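Local coordinates for protein subdomain of Desmoplakin Carboxy-Terminal domain (DPCT) (Homo sapiens, PDB 1LM5) that belongs to the plakin-repeat, carboxy-terminal region of desmoplakin that binds intermediate filaments, and so probably contributes to anchoring them at desmosomes, at residues 38-43 with 78-83; 50-55 with 64-69; 147-150 with 154-157. All coordinates share one frame; numbering follows the deposited sequence.

Contact 1: residues 38-43 with 78-83; sequences TGQRLL and TRLKPA
Gln40 of helix 36-47 reaches over to Arg79 and Leu80 of helix 74-88, where the axes of the two short segments approach to 9.9 Å and cross at -40°. Its chain is stretched, with CG anti to the backbone N (chi1 176°), which carries the amide across the gap. Beyond CB, Gln40 CG slides past Leu80 CD2 at 3.9 Å. Gln40 CD then rests against Arg79 CB at 3.7 Å. The amide splits at the end: Gln40 OE1 abuts Arg79 CD at 3.1 Å, while Gln40 NE2 bonds to the carboxylate of Glu44, one helical turn on. A water donates to Gln40 OE1 over 2.9 Å and receives a weak bond from Arg79 NH1, linking the two polar groups. Amide and guanidinium planes stand 44° apart. Deeper in, both methyls of Leu80 rest on Leu43 CB, each 3.7 Å away, and both leucines also touch Ile72. With an apolar buried side under a water-bridged polar edge, the contact packs helix 36-47 against helix 74-88, running roughly the same way, in this plakin-repeat fold.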
# COMPACT_ATOMS: atom_id res chain seq x y z
N THR B 38 -20.77 15.67 3.07
CA THR B 38 -20.05 15.21 1.91
C THR B 38 -18.55 15.39 2.16
O THR B 38 -17.75 14.52 1.87
CB THR B 38 -20.45 16.01 0.67
OG1 THR B 38 -21.82 15.76 0.36
CG2 THR B 38 -19.56 15.65 -0.53
N GLY B 39 -18.18 16.56 2.69
CA GLY B 39 -16.79 16.82 2.96
C GLY B 39 -16.26 15.80 3.94
O GLY B 39 -15.16 15.27 3.79
N GLN B 40 -17.04 15.51 4.98
CA GLN B 40 -16.60 14.52 5.95
C GLN B 40 -16.36 13.19 5.25
O GLN B 40 -15.38 12.51 5.51
CB GLN B 40 -17.66 14.31 7.03
CG GLN B 40 -17.28 13.22 8.00
CD GLN B 40 -18.35 13.02 9.05
OE1 GLN B 40 -18.90 14.00 9.57
NE2 GLN B 40 -18.65 11.77 9.38
N ARG B 41 -17.26 12.82 4.36
CA ARG B 41 -17.12 11.55 3.69
C ARG B 41 -15.94 11.53 2.76
O ARG B 41 -15.29 10.51 2.64
CB ARG B 41 -18.42 11.19 3.00
CG ARG B 41 -19.42 10.81 4.05
CD ARG B 41 -20.82 10.69 3.58
NE ARG B 41 -21.64 10.37 4.74
CZ ARG B 41 -22.95 10.17 4.71
NH1 ARG B 41 -23.61 10.26 3.56
NH2 ARG B 41 -23.58 9.88 5.84
N LEU B 42 -15.65 12.65 2.11
CA LEU B 42 -14.48 12.66 1.24
C LEU B 42 -13.26 12.48 2.12
O LEU B 42 -12.31 11.82 1.73
CB LEU B 42 -14.37 13.97 0.47
CG LEU B 42 -15.48 14.14 -0.56
CD1 LEU B 42 -15.36 15.51 -1.20
CD2 LEU B 42 -15.40 13.04 -1.59
N LEU B 43 -13.30 13.07 3.31
CA LEU B 43 -12.19 12.96 4.26
C LEU B 43 -12.14 11.54 4.81
O LEU B 43 -11.07 11.00 5.05
CB LEU B 43 -12.35 13.94 5.43
CG LEU B 43 -11.72 15.34 5.46
CD1 LEU B 43 -10.73 15.51 4.32
CD2 LEU B 43 -12.79 16.38 5.45
N THR B 78 -12.75 14.50 15.01
CA THR B 78 -13.55 13.66 15.89
C THR B 78 -14.45 12.76 15.07
O THR B 78 -14.48 11.55 15.28
CB THR B 78 -14.41 14.51 16.84
OG1 THR B 78 -13.55 15.27 17.69
CG2 THR B 78 -15.32 13.63 17.70
N ARG B 79 -15.16 13.34 14.11
CA ARG B 79 -16.08 12.58 13.27
C ARG B 79 -15.36 11.57 12.40
O ARG B 79 -15.96 10.59 11.98
CB ARG B 79 -16.88 13.51 12.36
CG ARG B 79 -17.64 14.59 13.07
CD ARG B 79 -18.10 15.63 12.05
NE ARG B 79 -18.36 16.91 12.69
CZ ARG B 79 -18.54 18.05 12.02
NH1 ARG B 79 -18.49 18.05 10.70
NH2 ARG B 79 -18.77 19.17 12.69
N LEU B 80 -14.08 11.82 12.11
CA LEU B 80 -13.30 10.91 11.26
C LEU B 80 -12.63 9.75 11.96
O LEU B 80 -12.04 8.90 11.30
CB LEU B 80 -12.22 11.69 10.49
CG LEU B 80 -12.73 12.75 9.53
CD1 LEU B 80 -11.53 13.52 8.97
CD2 LEU B 80 -13.53 12.08 8.43
N LYS B 81 -12.68 9.71 13.29
CA LYS B 81 -12.02 8.63 14.02
C LYS B 81 -12.37 7.24 13.50
O LYS B 81 -11.48 6.43 13.23
CB LYS B 81 -12.32 8.74 15.52
CG LYS B 81 -11.69 9.96 16.19
CD LYS B 81 -12.27 10.21 17.58
CE LYS B 81 -11.70 11.45 18.26
NZ LYS B 81 -10.31 11.29 18.78
N PRO B 82 -13.67 6.94 13.36
CA PRO B 82 -14.02 5.60 12.86
C PRO B 82 -13.37 5.31 11.50
O PRO B 82 -12.90 4.20 11.26
CB PRO B 82 -15.54 5.65 12.77
CG PRO B 82 -15.92 6.65 13.85
CD PRO B 82 -14.87 7.73 13.66
N ALA B 83 -13.36 6.30 10.62
CA ALA B 83 -12.75 6.13 9.29
C ALA B 83 -11.26 5.83 9.43
O ALA B 83 -10.71 4.99 8.71
CB ALA B 83 -12.94 7.38 8.45
O HOH W 1 -19.45 16.72 8.83

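Contact 2: residues 50-55 with 64-69; sequences GGIIHP and QDAVSQ
Ile52 and Ala66 meet where a beta-hairpin is backed by the helix that follows it, within the first plakin repeat of the fragment. Strand 52-53 pairs antiparallel with strand 60-61 through backbone bonds between Ile52 and Leu61, and helix 63-68 then folds back alongside. The close part of the contact is small and apolar. The methyl of Ala66 sits against the branch point of Ile52, 3.7 Å from its CB, with CG1 and CG2 only slightly farther, so one carbon touches three. With CG1 anti to the carbonyl carbon (chi1 -61°), the longer arm of Ile52 continues past Ala66 toward Leu80 of helix 74-88. Val71 and Ile72 also pack on Ile52, and the backbone of Ile72 is bonded to that of Ala66, so this corner is buried. Just upstream, Gly50 is the C-prime residue of the Schellman motif that ends helix 36-47. Both Gly50 and Gly51 have positive phi, which lets the chain turn directly from helix into strand.

The outer part is looser and polar. Gln69, just past the end of helix 63-68 and exposed to solvent, extends its side chain across that of His54 at about a right angle, the ring and amide planes 35° apart. The imidazole is tethered through ND1, which accepts a bond from the backbone N of Thr56; a neutral ring would then probably carry its proton on NE2. That nitrogen is nevertheless not the atom nearest the amide: Gln69 OE1 comes up to the ring edge, near the ring plane, 3.2 Å from the carbon His54 CD2 and 3.8 Å from His54 NE2.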
# COMPACT_ATOMS: atom_id res chain seq x y z
N GLY B 50 -5.55 5.29 4.55
CA GLY B 50 -4.17 5.58 4.93
C GLY B 50 -3.89 6.94 5.52
O GLY B 50 -2.86 7.13 6.17
N GLY B 51 -4.77 7.90 5.28
CA GLY B 51 -4.55 9.21 5.86
C GLY B 51 -5.22 10.35 5.13
O GLY B 51 -5.51 10.27 3.94
N ILE B 52 -5.46 11.42 5.88
CA ILE B 52 -6.05 12.61 5.32
C ILE B 52 -5.00 13.08 4.31
O ILE B 52 -3.81 13.11 4.61
CB ILE B 52 -6.26 13.67 6.41
CG1 ILE B 52 -7.23 13.11 7.46
CG2 ILE B 52 -6.81 14.94 5.80
CD1 ILE B 52 -8.60 12.71 6.88
N ILE B 53 -5.44 13.41 3.10
CA ILE B 53 -4.49 13.82 2.09
C ILE B 53 -4.20 15.30 2.14
O ILE B 53 -5.12 16.12 2.06
CB ILE B 53 -4.99 13.43 0.68
CG1 ILE B 53 -5.21 11.92 0.62
CG2 ILE B 53 -3.98 13.88 -0.40
CD1 ILE B 53 -5.87 11.43 -0.65
N HIS B 54 -2.93 15.66 2.27
CA HIS B 54 -2.60 17.08 2.30
C HIS B 54 -2.89 17.57 0.89
O HIS B 54 -2.35 17.06 -0.07
CB HIS B 54 -1.15 17.31 2.67
CG HIS B 54 -0.83 18.75 2.89
ND1 HIS B 54 -0.89 19.68 1.87
CD2 HIS B 54 -0.55 19.44 4.02
CE1 HIS B 54 -0.66 20.88 2.37
NE2 HIS B 54 -0.46 20.76 3.66
N PRO B 55 -3.75 18.59 0.77
CA PRO B 55 -4.11 19.11 -0.55
C PRO B 55 -3.00 19.58 -1.48
O PRO B 55 -3.18 19.56 -2.69
CB PRO B 55 -5.10 20.22 -0.22
CG PRO B 55 -4.64 20.70 1.10
CD PRO B 55 -4.28 19.44 1.84
N GLN B 64 -4.56 13.64 13.68
CA GLN B 64 -3.90 14.59 14.56
C GLN B 64 -3.07 15.59 13.76
O GLN B 64 -3.18 16.80 13.95
CB GLN B 64 -3.01 13.85 15.56
CG GLN B 64 -2.31 14.75 16.55
CD GLN B 64 -1.32 13.99 17.42
OE1 GLN B 64 -1.69 13.04 18.11
NE2 GLN B 64 -0.06 14.40 17.39
N ASP B 65 -2.26 15.06 12.85
CA ASP B 65 -1.42 15.91 12.02
C ASP B 65 -2.26 16.77 11.07
O ASP B 65 -1.92 17.92 10.81
CB ASP B 65 -0.43 15.06 11.24
CG ASP B 65 0.64 14.47 12.13
OD1 ASP B 65 1.45 13.65 11.64
OD2 ASP B 65 0.68 14.84 13.32
N ALA B 66 -3.35 16.20 10.56
CA ALA B 66 -4.22 16.95 9.65
C ALA B 66 -4.82 18.13 10.42
O ALA B 66 -4.98 19.23 9.87
CB ALA B 66 -5.33 16.06 9.11
N VAL B 67 -5.16 17.91 11.68
CA VAL B 67 -5.71 19.01 12.47
C VAL B 67 -4.59 20.02 12.70
O VAL B 67 -4.78 21.22 12.54
CB VAL B 67 -6.25 18.54 13.84
CG1 VAL B 67 -6.48 19.75 14.77
CG2 VAL B 67 -7.55 17.80 13.63
N SER B 68 -3.43 19.52 13.07
CA SER B 68 -2.29 20.37 13.33
C SER B 68 -1.94 21.25 12.14
O SER B 68 -1.53 22.39 12.30
CB SER B 68 -1.08 19.52 13.73
OG SER B 68 -1.34 18.92 14.99
N GLN B 69 -2.14 20.72 10.93
CA GLN B 69 -1.83 21.47 9.73
C GLN B 69 -2.99 22.26 9.15
O GLN B 69 -2.86 22.88 8.08
CB GLN B 69 -1.25 20.52 8.69
CG GLN B 69 0.08 19.93 9.13
CD GLN B 69 0.64 18.94 8.13
OE1 GLN B 69 0.64 19.20 6.94
NE2 GLN B 69 1.13 17.81 8.63

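Contact 3: residues 147-150 with 154-157; sequences FIDG and QRLQ
An aspartate-capped helix start frames this contact, which joins the loop leading into helix 150-157, with Asp149 as N-cap, to the later part of that helix. Gly150 O accepts from Gln154 N at 2.7 Å, with an N-H...O angle of 152° and the donor tilted 23° from the carbonyl plane. The same carbonyl receives a second bond, from a water at 2.7 Å that also donates to Gln154 OE1. The Gln154 chain bends at chi2 (61°), folding its amide back beside the start of the helix to meet that water.

Asp149 OD2 caps the backbone N of Ala152 and takes a further bond from another water, which in turn accepts from Arg155 NH2 in the plane of the guanidinium. Carboxylate and guanidinium lie too far apart for a salt bridge, with Asp149 OD2 4.3 Å from Arg155 NH2; their opposite charges probably still attract, and the capping aspartate should also be favoured by the helix dipole.

On the buried side, Ile148 CD1 touches Leu156 CD1 at 3.9 Å, and Leu128 packs against both residues. Helix 112-124 covers Leu156 through Glu120 and Tyr123. The bond from Ala152 N to the Asp149 carboxylate is the mark of an aspartate N-cap, here opening a helix of a plakin repeat.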
# COMPACT_ATOMS: atom_id res chain seq x y z
N PHE B 147 -12.95 -11.30 5.86
CA PHE B 147 -13.43 -9.94 6.09
C PHE B 147 -14.84 -9.82 5.55
O PHE B 147 -15.72 -9.24 6.18
CB PHE B 147 -12.58 -8.91 5.35
CG PHE B 147 -11.22 -8.70 5.93
CD1 PHE B 147 -10.37 -7.74 5.39
CD2 PHE B 147 -10.77 -9.45 7.01
CE1 PHE B 147 -9.11 -7.54 5.91
CE2 PHE B 147 -9.51 -9.26 7.54
CZ PHE B 147 -8.67 -8.30 6.99
N ILE B 148 -15.02 -10.34 4.35
CA ILE B 148 -16.29 -10.29 3.66
C ILE B 148 -16.51 -11.64 3.01
O ILE B 148 -15.55 -12.37 2.75
CB ILE B 148 -16.26 -9.24 2.53
CG1 ILE B 148 -15.15 -9.59 1.54
CG2 ILE B 148 -15.99 -7.86 3.11
CD1 ILE B 148 -15.00 -8.62 0.38
N ASP B 149 -17.76 -11.99 2.77
CA ASP B 149 -18.07 -13.24 2.11
C ASP B 149 -18.38 -12.89 0.67
O ASP B 149 -18.36 -11.71 0.29
CB ASP B 149 -19.27 -13.93 2.78
CG ASP B 149 -20.53 -13.06 2.81
OD1 ASP B 149 -21.51 -13.48 3.46
OD2 ASP B 149 -20.54 -11.98 2.20
N GLY B 150 -18.65 -13.90 -0.15
CA GLY B 150 -18.93 -13.65 -1.55
C GLY B 150 -20.01 -12.62 -1.79
O GLY B 150 -19.90 -11.80 -2.70
N GLN B 154 -19.56 -9.29 -3.76
CA GLN B 154 -20.36 -8.99 -4.93
C GLN B 154 -20.88 -7.56 -4.83
O GLN B 154 -20.85 -6.82 -5.80
CB GLN B 154 -21.54 -9.96 -5.00
CG GLN B 154 -22.20 -10.03 -6.36
CD GLN B 154 -21.24 -10.51 -7.43
OE1 GLN B 154 -20.34 -11.32 -7.16
NE2 GLN B 154 -21.42 -10.01 -8.65
N ARG B 155 -21.35 -7.17 -3.64
CA ARG B 155 -21.86 -5.82 -3.41
C ARG B 155 -20.79 -4.76 -3.71
O ARG B 155 -21.07 -3.75 -4.36
CB ARG B 155 -22.32 -5.66 -1.97
CG ARG B 155 -23.82 -5.67 -1.78
CD ARG B 155 -24.18 -5.80 -0.31
NE ARG B 155 -24.03 -7.19 0.14
CZ ARG B 155 -23.48 -7.56 1.29
NH1 ARG B 155 -23.02 -6.65 2.14
NH2 ARG B 155 -23.38 -8.85 1.58
N LEU B 156 -19.58 -4.99 -3.22
CA LEU B 156 -18.48 -4.06 -3.45
C LEU B 156 -18.17 -3.95 -4.94
O LEU B 156 -17.92 -2.87 -5.46
CB LEU B 156 -17.23 -4.52 -2.71
CG LEU B 156 -17.25 -4.30 -1.20
CD1 LEU B 156 -16.02 -4.94 -0.59
CD2 LEU B 156 -17.31 -2.80 -0.91
N GLN B 157 -18.20 -5.09 -5.62
CA GLN B 157 -17.90 -5.13 -7.04
C GLN B 157 -18.89 -4.31 -7.87
O GLN B 157 -18.51 -3.67 -8.85
CB GLN B 157 -17.90 -6.58 -7.52
CG GLN B 157 -17.84 -6.74 -9.03
CD GLN B 157 -18.38 -8.08 -9.46
OE1 GLN B 157 -17.87 -9.12 -9.05
NE2 GLN B 157 -19.42 -8.06 -10.29
O HOH W 2 -22.51 -10.30 3.43
O HOH W 3 -18.79 -12.88 -4.97

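After strands 11-16 and 21-23 and helix 25-30, helix 36-47 supplies one side of contact 1 and turns at its end into strand 52-53. Contact 2 then closes the short loop that holds the hairpin and brings helix 63-68 against it. Helix 74-88 follows and closes contact 1, so contact 2 is nested inside the larger loop. The two touch: Ile52 CD1 lies 3.7 Å from Leu80 CD1, tying the hairpin to the helix pair. Contact 3 comes later, in series, within the second plectin-repeat range, closing a very short loop that joins the segment after helix 139-145 to helix 150-157. It lies across the chain's centre from contact 2.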